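Local coordinates for ancillary protein 2 (Streptococcus pyogenes, PDB 4C0Z) that is a component of the pilus tip that can bind host-cell targets covalently through reactive thioester bonds, this chain being its N-terminal thioester domain, at residues I[29-33]-I[34-38]; I[100-103]-I[104-108]; I[122-125]-I[126-129]. All coordinates share one frame; numbering follows the deposited sequence.

Contact 1 (I[29-33]-I[34-38]); sequences YPDYS and PLKTY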
loop_
_atom_site.group_PDB
_atom_site.type_symbol
_atom_site.label_atom_id
_atom_site.label_comp_id
_atom_site.label_asym_id
_atom_site.label_seq_id
_atom_site.Cartn_x
_atom_site.Cartn_y
_atom_site.Cartn_z
ATOM N N TYR I 29 3.214 -21.100 10.921
ATOM C CA TYR I 29 1.776 -20.872 10.900
ATOM C C TYR I 29 1.116 -22.014 10.106
ATOM O O TYR I 29 1.689 -22.434 9.104
ATOM C CB TYR I 29 1.458 -19.502 10.273
ATOM C CG TYR I 29 0.018 -19.075 10.424
ATOM C CD1 TYR I 29 -0.948 -19.481 9.507
ATOM C CD2 TYR I 29 -0.383 -18.267 11.484
ATOM C CE1 TYR I 29 -2.284 -19.115 9.658
ATOM C CE2 TYR I 29 -1.711 -17.876 11.631
ATOM C CZ TYR I 29 -2.660 -18.306 10.717
ATOM O OH TYR I 29 -3.972 -17.938 10.875
ATOM N N PRO I 30 -0.053 -22.563 10.544
ATOM C CA PRO I 30 -0.676 -23.665 9.783
ATOM C C PRO I 30 -1.032 -23.306 8.334
ATOM O O PRO I 30 -1.682 -22.285 8.080
ATOM C CB PRO I 30 -1.919 -24.014 10.610
ATOM C CG PRO I 30 -2.190 -22.809 11.433
ATOM C CD PRO I 30 -0.849 -22.231 11.744
ATOM N N ASP I 31 -0.563 -24.146 7.385
ATOM C CA ASP I 31 -0.751 -24.018 5.927
ATOM C C ASP I 31 -0.017 -22.808 5.330
ATOM O O ASP I 31 -0.340 -22.389 4.218
ATOM C CB ASP I 31 -2.249 -24.025 5.527
ATOM C CG ASP I 31 -2.583 -24.829 4.277
ATOM O OD1 ASP I 31 -2.101 -24.460 3.178
ATOM O OD2 ASP I 31 -3.388 -25.779 4.384
ATOM N N TYR I 32 0.997 -22.278 6.040
ATOM C CA TYR I 32 1.760 -21.127 5.583
ATOM C C TYR I 32 2.415 -21.345 4.225
ATOM O O TYR I 32 3.100 -22.347 4.020
ATOM C CB TYR I 32 2.851 -20.717 6.605
ATOM C CG TYR I 32 3.769 -19.634 6.068
ATOM C CD1 TYR I 32 3.313 -18.326 5.898
ATOM C CD2 TYR I 32 5.069 -19.929 5.659
ATOM C CE1 TYR I 32 4.127 -17.343 5.342
ATOM C CE2 TYR I 32 5.904 -18.942 5.135
ATOM C CZ TYR I 32 5.427 -17.649 4.990
ATOM O OH TYR I 32 6.207 -16.661 4.458
ATOM N N SER I 33 2.259 -20.360 3.331
ATOM C CA SER I 33 2.927 -20.329 2.033
ATOM C C SER I 33 3.514 -18.925 1.847
ATOM O O SER I 33 2.776 -17.944 1.977
ATOM C CB SER I 33 1.964 -20.659 0.896
ATOM O OG SER I 33 2.651 -20.421 -0.317
ATOM N N PRO I 34 4.820 -18.800 1.516
ATOM C CA PRO I 34 5.398 -17.469 1.309
ATOM C C PRO I 34 4.934 -16.789 0.003
ATOM O O PRO I 34 5.248 -15.623 -0.214
ATOM C CB PRO I 34 6.901 -17.737 1.307
ATOM C CG PRO I 34 7.035 -19.109 0.828
ATOM C CD PRO I 34 5.822 -19.863 1.291
ATOM N N LEU I 35 4.170 -17.508 -0.833
ATOM C CA LEU I 35 3.653 -17.001 -2.098
ATOM C C LEU I 35 2.216 -16.480 -1.982
ATOM O O LEU I 35 1.700 -15.925 -2.945
ATOM C CB LEU I 35 3.748 -18.083 -3.199
ATOM C CG LEU I 35 5.113 -18.707 -3.460
ATOM C CD1 LEU I 35 5.000 -19.726 -4.569
ATOM C CD2 LEU I 35 6.168 -17.646 -3.802
ATOM N N LYS I 36 1.589 -16.637 -0.805
ATOM C CA LYS I 36 0.216 -16.194 -0.554
ATOM C C LYS I 36 0.204 -14.826 0.095
ATOM O O LYS I 36 0.976 -14.572 1.023
ATOM C CB LYS I 36 -0.549 -17.224 0.289
ATOM C CG LYS I 36 -0.971 -18.446 -0.510
ATOM C CD LYS I 36 -1.813 -19.400 0.316
ATOM C CE LYS I 36 -2.230 -20.600 -0.492
ATOM N NZ LYS I 36 -3.084 -21.525 0.298
ATOM N N THR I 37 -0.669 -13.946 -0.394
ATOM C CA THR I 37 -0.809 -12.564 0.087
ATOM C C THR I 37 -1.617 -12.446 1.405
ATOM O O THR I 37 -2.234 -11.406 1.653
ATOM C CB THR I 37 -1.420 -11.677 -1.022
ATOM O OG1 THR I 37 -2.625 -12.297 -1.505
ATOM C CG2 THR I 37 -0.445 -11.397 -2.151
ATOM N N TYR I 38 -1.586 -13.478 2.258
ATOM C CA TYR I 38 -2.290 -13.404 3.529
ATOM C C TYR I 38 -1.420 -12.659 4.556
ATOM O O TYR I 38 -0.203 -12.560 4.395
ATOM C CB TYR I 38 -2.599 -14.813 4.066
ATOM C CG TYR I 38 -3.728 -15.554 3.389
ATOM C CD1 TYR I 38 -4.982 -14.965 3.231
ATOM C CD2 TYR I 38 -3.590 -16.897 3.032
ATOM C CE1 TYR I 38 -6.048 -15.670 2.670
ATOM C CE2 TYR I 38 -4.648 -17.611 2.468
ATOM C CZ TYR I 38 -5.879 -16.997 2.294
ATOM O OH TYR I 38 -6.920 -17.709 1.719
HETATM O O HOH W 1 3.415 -14.715 2.541
#
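Hydrogen bonds tie Ser33 to the residues just after it. Its backbone O receives the N-H of Lys36 over 3.3 Å; the bond is fairly straight at hydrogen (166°), although the donor stands well above the carbonyl plane. Ser33 OG lies anti to its own N (chi1 172°), a torsion that swings the hydroxyl forward to accept a weak bond from Leu35 N at 3.3 Å. One water bridges the same turn, giving a 2.9 Å bond to Lys36 O and a weak one to Ser33 O.

The first bond closes a type I beta turn with Pro34 and Leu35 at its corners, and the weak OG bond to Leu35 N, two residues on, has the pattern of an ST turn. A type II turn, Tyr29 to Tyr32, comes immediately before, within the surface loop joining strands 19-23 and 41-44.

Apolar contact pairs Tyr32 CE2 with Pro34 CD at 4.0 Å. Pro34 N lies 3.6 Å above one face of the Tyr32 ring, toward the rim, and the two side chains cross at about a right angle. Tyr25 meets the Tyr32 ring edge-to-face. The extended Lys36 chain runs past Ser33, Lys36 CG 3.9 Å from Ser33 CB.

Any attraction between Asp31 and Lys36 is probably weak, since Asp31 OD1 and Lys36 NZ are 4.2 Å apart, beyond a salt bridge.

Contact 2 (I[100-103]-I[104-108]); sequences QNIL and RILYN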
loop_
_atom_site.group_PDB
_atom_site.type_symbol
_atom_site.label_atom_id
_atom_site.label_comp_id
_atom_site.label_asym_id
_atom_site.label_seq_id
_atom_site.Cartn_x
_atom_site.Cartn_y
_atom_site.Cartn_z
ATOM N N GLN I 100 -15.503 5.396 15.472
ATOM C CA GLN I 100 -16.724 4.581 15.628
ATOM C C GLN I 100 -16.885 3.552 14.526
ATOM O O GLN I 100 -17.227 2.402 14.809
ATOM C CB GLN I 100 -17.985 5.459 15.749
ATOM C CG GLN I 100 -18.046 6.254 17.050
ATOM C CD GLN I 100 -17.423 7.634 16.983
ATOM O OE1 GLN I 100 -16.631 7.970 16.094
ATOM N NE2 GLN I 100 -17.767 8.472 17.948
ATOM N N ASN I 101 -16.593 3.956 13.281
ATOM C CA ASN I 101 -16.651 3.077 12.120
ATOM C C ASN I 101 -15.626 1.961 12.215
ATOM O O ASN I 101 -15.960 0.803 11.966
ATOM C CB ASN I 101 -16.505 3.867 10.823
ATOM C CG ASN I 101 -17.764 4.609 10.465
ATOM O OD1 ASN I 101 -18.887 4.152 10.708
ATOM N ND2 ASN I 101 -17.608 5.781 9.894
ATOM N N ILE I 102 -14.396 2.306 12.628
ATOM C CA ILE I 102 -13.302 1.362 12.793
ATOM C C ILE I 102 -13.652 0.363 13.900
ATOM O O ILE I 102 -13.551 -0.849 13.675
ATOM C CB ILE I 102 -11.936 2.092 12.968
ATOM C CG1 ILE I 102 -11.469 2.675 11.604
ATOM C CG2 ILE I 102 -10.862 1.158 13.553
ATOM C CD1 ILE I 102 -10.567 3.850 11.682
ATOM N N LEU I 103 -14.126 0.871 15.053
ATOM C CA LEU I 103 -14.563 0.053 16.196
ATOM C C LEU I 103 -15.653 -0.934 15.793
ATOM O O LEU I 103 -15.585 -2.104 16.189
ATOM C CB LEU I 103 -15.051 0.917 17.355
ATOM C CG LEU I 103 -14.143 1.036 18.591
ATOM C CD1 LEU I 103 -14.876 1.709 19.721
ATOM C CD2 LEU I 103 -13.634 -0.316 19.068
ATOM N N ARG I 104 -16.646 -0.468 14.990
ATOM C CA ARG I 104 -17.733 -1.320 14.486
ATOM C C ARG I 104 -17.204 -2.463 13.615
ATOM O O ARG I 104 -17.698 -3.586 13.725
ATOM C CB ARG I 104 -18.783 -0.513 13.714
ATOM C CG ARG I 104 -19.933 -0.071 14.577
ATOM C CD ARG I 104 -21.080 0.525 13.780
ATOM N NE ARG I 104 -20.722 1.806 13.168
ATOM C CZ ARG I 104 -20.851 2.990 13.762
ATOM N NH1 ARG I 104 -21.320 3.073 15.001
ATOM N NH2 ARG I 104 -20.505 4.098 13.124
ATOM N N ILE I 105 -16.184 -2.181 12.776
ATOM C CA ILE I 105 -15.558 -3.171 11.902
ATOM C C ILE I 105 -14.845 -4.217 12.741
ATOM O O ILE I 105 -15.003 -5.403 12.471
ATOM C CB ILE I 105 -14.615 -2.528 10.846
ATOM C CG1 ILE I 105 -15.426 -1.744 9.797
ATOM C CG2 ILE I 105 -13.713 -3.583 10.167
ATOM C CD1 ILE I 105 -14.584 -0.788 8.989
ATOM N N LEU I 106 -14.068 -3.786 13.746
ATOM C CA LEU I 106 -13.327 -4.703 14.598
ATOM C C LEU I 106 -14.257 -5.587 15.425
ATOM O O LEU I 106 -14.010 -6.785 15.530
ATOM C CB LEU I 106 -12.302 -3.946 15.467
ATOM C CG LEU I 106 -11.179 -3.213 14.709
ATOM C CD1 LEU I 106 -10.209 -2.541 15.656
ATOM C CD2 LEU I 106 -10.403 -4.155 13.815
ATOM N N TYR I 107 -15.368 -5.012 15.924
ATOM C CA TYR I 107 -16.405 -5.692 16.704
ATOM C C TYR I 107 -17.135 -6.759 15.886
ATOM O O TYR I 107 -17.486 -7.805 16.423
ATOM C CB TYR I 107 -17.402 -4.654 17.243
ATOM C CG TYR I 107 -18.399 -5.178 18.255
ATOM C CD1 TYR I 107 -17.999 -5.519 19.543
ATOM C CD2 TYR I 107 -19.758 -5.240 17.955
ATOM C CE1 TYR I 107 -18.910 -6.000 20.479
ATOM C CE2 TYR I 107 -20.684 -5.688 18.893
ATOM C CZ TYR I 107 -20.256 -6.060 20.158
ATOM O OH TYR I 107 -21.161 -6.473 21.098
ATOM N N ASN I 108 -17.337 -6.499 14.591
ATOM C CA ASN I 108 -18.038 -7.388 13.664
ATOM C C ASN I 108 -17.156 -8.286 12.802
ATOM O O ASN I 108 -17.668 -9.229 12.184
ATOM C CB ASN I 108 -18.965 -6.577 12.768
ATOM C CG ASN I 108 -20.230 -6.198 13.464
ATOM O OD1 ASN I 108 -21.181 -6.982 13.521
ATOM N ND2 ASN I 108 -20.237 -5.015 14.065
#
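Arg104 reaches back along the helix to Asn101, its NH2 donating to Asn101 OD1 over 2.9 Å with an N-H...O angle of 160°. The acceptor sits at the edge of the guanidinium and close to its plane. Seen from Asn101 the geometry differs, because the donor stands above the amide carbonyl plane; the amide and guanidinium planes are turned 73° apart. A bend at chi3 (-68°) folds the arginine back, which brings one guanidinium face under Gln100 O, 3.8 Å from the plane and over its centre. That oxygen is already engaged by the backbone, accepting Arg104 N at 2.9 Å. Glu181 offers NH2 a second partner, in a long, weak ion pair.

Asn108 grips the chain one turn further on. Its ND2 donates to Arg104 O at 2.9 Å and its backbone N to the same oxygen at 3.1 Å, the two arriving from opposite faces of the carbonyl plane. This double hold lies at the C-terminal end of helix 98-108, whose i to i+4 ladder runs up to it through Ile105 N to Asn101 O, Leu106 N to Ile102 O and Tyr107 N to Leu103 O. The helix packs against both the antiparallel barrel, on strands 191-198 and 205-211, and helix 123-138.

Its apolar side follows from the same spacing. Ile102 CG2 and Leu106 CD1 approach to 4.3 Å, a loose van der Waals contact one turn apart. Ile105 lays CG1 against Asn101 O at 3.4 Å, so aliphatic carbon flanks the backbone carbonyl. Leu106 covers both strands, whereas Ile102 is shared between Leu193 and helix 123-138. The Tyr107 ring turns away from residues 100-103 to meet Tyr191 edge-to-face, and its OH is hydrogen-bonded to Arg114 NE.

Contact 3 (I[122-125]-I[126-129]); sequences DPLN and AILV
Asn125, whose backbone O accepts Val129 N at 3.0 Å, carries a flat amide that points out of the helix. Its two polar atoms are both engaged: OD1 is hydrogen-bonded to Tyr38 OH and ND2 to Gln163 OE1. With CG beside the backbone N (chi1 -72°), the amide is sent back toward these partners rather than along the next turn. Asp122 N is hydrogen-bonded to Gln163 OE1 as well, so one oxygen holds both this N and Asn125 ND2. Asp122 occupies the N-cap position, yet its side chain makes no capping bond.

The first turn of helix 123-138 is instead secured by backbone bonds, Ala126 N to Asp122 O at 2.9 Å, followed by Ile127 N to Pro123 O and Leu128 N to Leu124 O. Side-chain contact is sparse. Leu124 CD2 and Ile127 CD1 come within 4.3 Å, while Ala126 CB rests 3.4 Å from Pro123 O and Val129 CG2 lies 3.3 Å from Asn125 O. Ile127 faces strand 51-56, and Val129 packs on helix 161-174.

Both ends of the buried Asn125 amide are therefore satisfied, which should fix its rotation and link the helix start to the 29-38 loop and helix 161-174.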
loop_
_atom_site.group_PDB
_atom_site.type_symbol
_atom_site.label_atom_id
_atom_site.label_comp_id
_atom_site.label_asym_id
_atom_site.label_seq_id
_atom_site.Cartn_x
_atom_site.Cartn_y
_atom_site.Cartn_z
ATOM N N ASP I 122 -13.190 -18.684 6.111
ATOM C CA ASP I 122 -11.943 -19.240 6.667
ATOM C C ASP I 122 -11.140 -18.136 7.373
ATOM O O ASP I 122 -11.173 -17.003 6.894
ATOM C CB ASP I 122 -11.116 -19.934 5.571
ATOM C CG ASP I 122 -11.830 -21.099 4.891
ATOM O OD1 ASP I 122 -12.737 -21.693 5.518
ATOM O OD2 ASP I 122 -11.466 -21.429 3.739
ATOM N N PRO I 123 -10.485 -18.423 8.534
ATOM C CA PRO I 123 -9.805 -17.354 9.309
ATOM C C PRO I 123 -8.971 -16.324 8.535
ATOM O O PRO I 123 -9.186 -15.121 8.719
ATOM C CB PRO I 123 -8.945 -18.132 10.295
ATOM C CG PRO I 123 -9.665 -19.392 10.501
ATOM C CD PRO I 123 -10.384 -19.722 9.230
ATOM N N LEU I 124 -8.046 -16.772 7.659
ATOM C CA LEU I 124 -7.178 -15.871 6.889
ATOM C C LEU I 124 -7.955 -15.030 5.891
ATOM O O LEU I 124 -7.615 -13.865 5.686
ATOM C CB LEU I 124 -6.015 -16.624 6.232
ATOM C CG LEU I 124 -4.989 -17.231 7.196
ATOM C CD1 LEU I 124 -4.143 -18.287 6.493
ATOM C CD2 LEU I 124 -4.123 -16.145 7.861
ATOM N N ASN I 125 -9.042 -15.591 5.328
ATOM C CA ASN I 125 -9.939 -14.872 4.418
ATOM C C ASN I 125 -10.754 -13.829 5.196
ATOM O O ASN I 125 -11.031 -12.757 4.668
ATOM C CB ASN I 125 -10.871 -15.853 3.693
ATOM C CG ASN I 125 -10.211 -16.696 2.635
ATOM O OD1 ASN I 125 -9.200 -16.322 2.053
ATOM N ND2 ASN I 125 -10.802 -17.840 2.323
ATOM N N ALA I 126 -11.115 -14.147 6.452
ATOM C CA ALA I 126 -11.884 -13.258 7.329
ATOM C C ALA I 126 -11.026 -12.060 7.749
ATOM O O ALA I 126 -11.514 -10.928 7.729
ATOM C CB ALA I 126 -12.418 -14.020 8.541
ATOM N N ILE I 127 -9.727 -12.307 8.054
ATOM C CA ILE I 127 -8.753 -11.252 8.381
ATOM C C ILE I 127 -8.603 -10.326 7.150
ATOM O O ILE I 127 -8.633 -9.106 7.285
ATOM C CB ILE I 127 -7.379 -11.838 8.812
ATOM C CG1 ILE I 127 -7.475 -12.493 10.181
ATOM C CG2 ILE I 127 -6.299 -10.747 8.821
ATOM C CD1 ILE I 127 -6.395 -13.544 10.486
ATOM N N LEU I 128 -8.474 -10.921 5.961
ATOM C CA LEU I 128 -8.345 -10.194 4.699
ATOM C C LEU I 128 -9.560 -9.259 4.448
ATOM O O LEU I 128 -9.365 -8.117 4.067
ATOM C CB LEU I 128 -8.151 -11.197 3.549
ATOM C CG LEU I 128 -7.639 -10.629 2.257
ATOM C CD1 LEU I 128 -6.598 -11.534 1.655
ATOM C CD2 LEU I 128 -8.768 -10.446 1.276
ATOM N N VAL I 129 -10.791 -9.732 4.692
ATOM C CA VAL I 129 -12.018 -8.929 4.550
ATOM C C VAL I 129 -11.989 -7.767 5.553
ATOM O O VAL I 129 -12.201 -6.610 5.156
ATOM C CB VAL I 129 -13.311 -9.778 4.692
ATOM C CG1 VAL I 129 -14.558 -8.901 4.778
ATOM C CG2 VAL I 129 -13.443 -10.754 3.541
#

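Contacts 1 and 3 meet directly, their centres 12 Å apart: Tyr38 OH lies 2.7 Å from Asn125 OD1, and Tyr29 OH packs 3.5 Å from Leu124 CD2. The surface loop thereby rests on the start of helix 123-138. Further along, the same helix packs against the preceding helix 98-108, where Ile102 touches Ile134; contacts 2 and 3 themselves stay about 6 Å apart at their nearest atoms. Contacts 1 and 2 lie on opposite sides of the chain's centre, 26 Å between centres. Neither helical contact borders the spermidine, whose pocket includes the thioester pair Cys55 and Gln204: the side chains of Leu128 and Ile102 are about 12 and 14 Å from it.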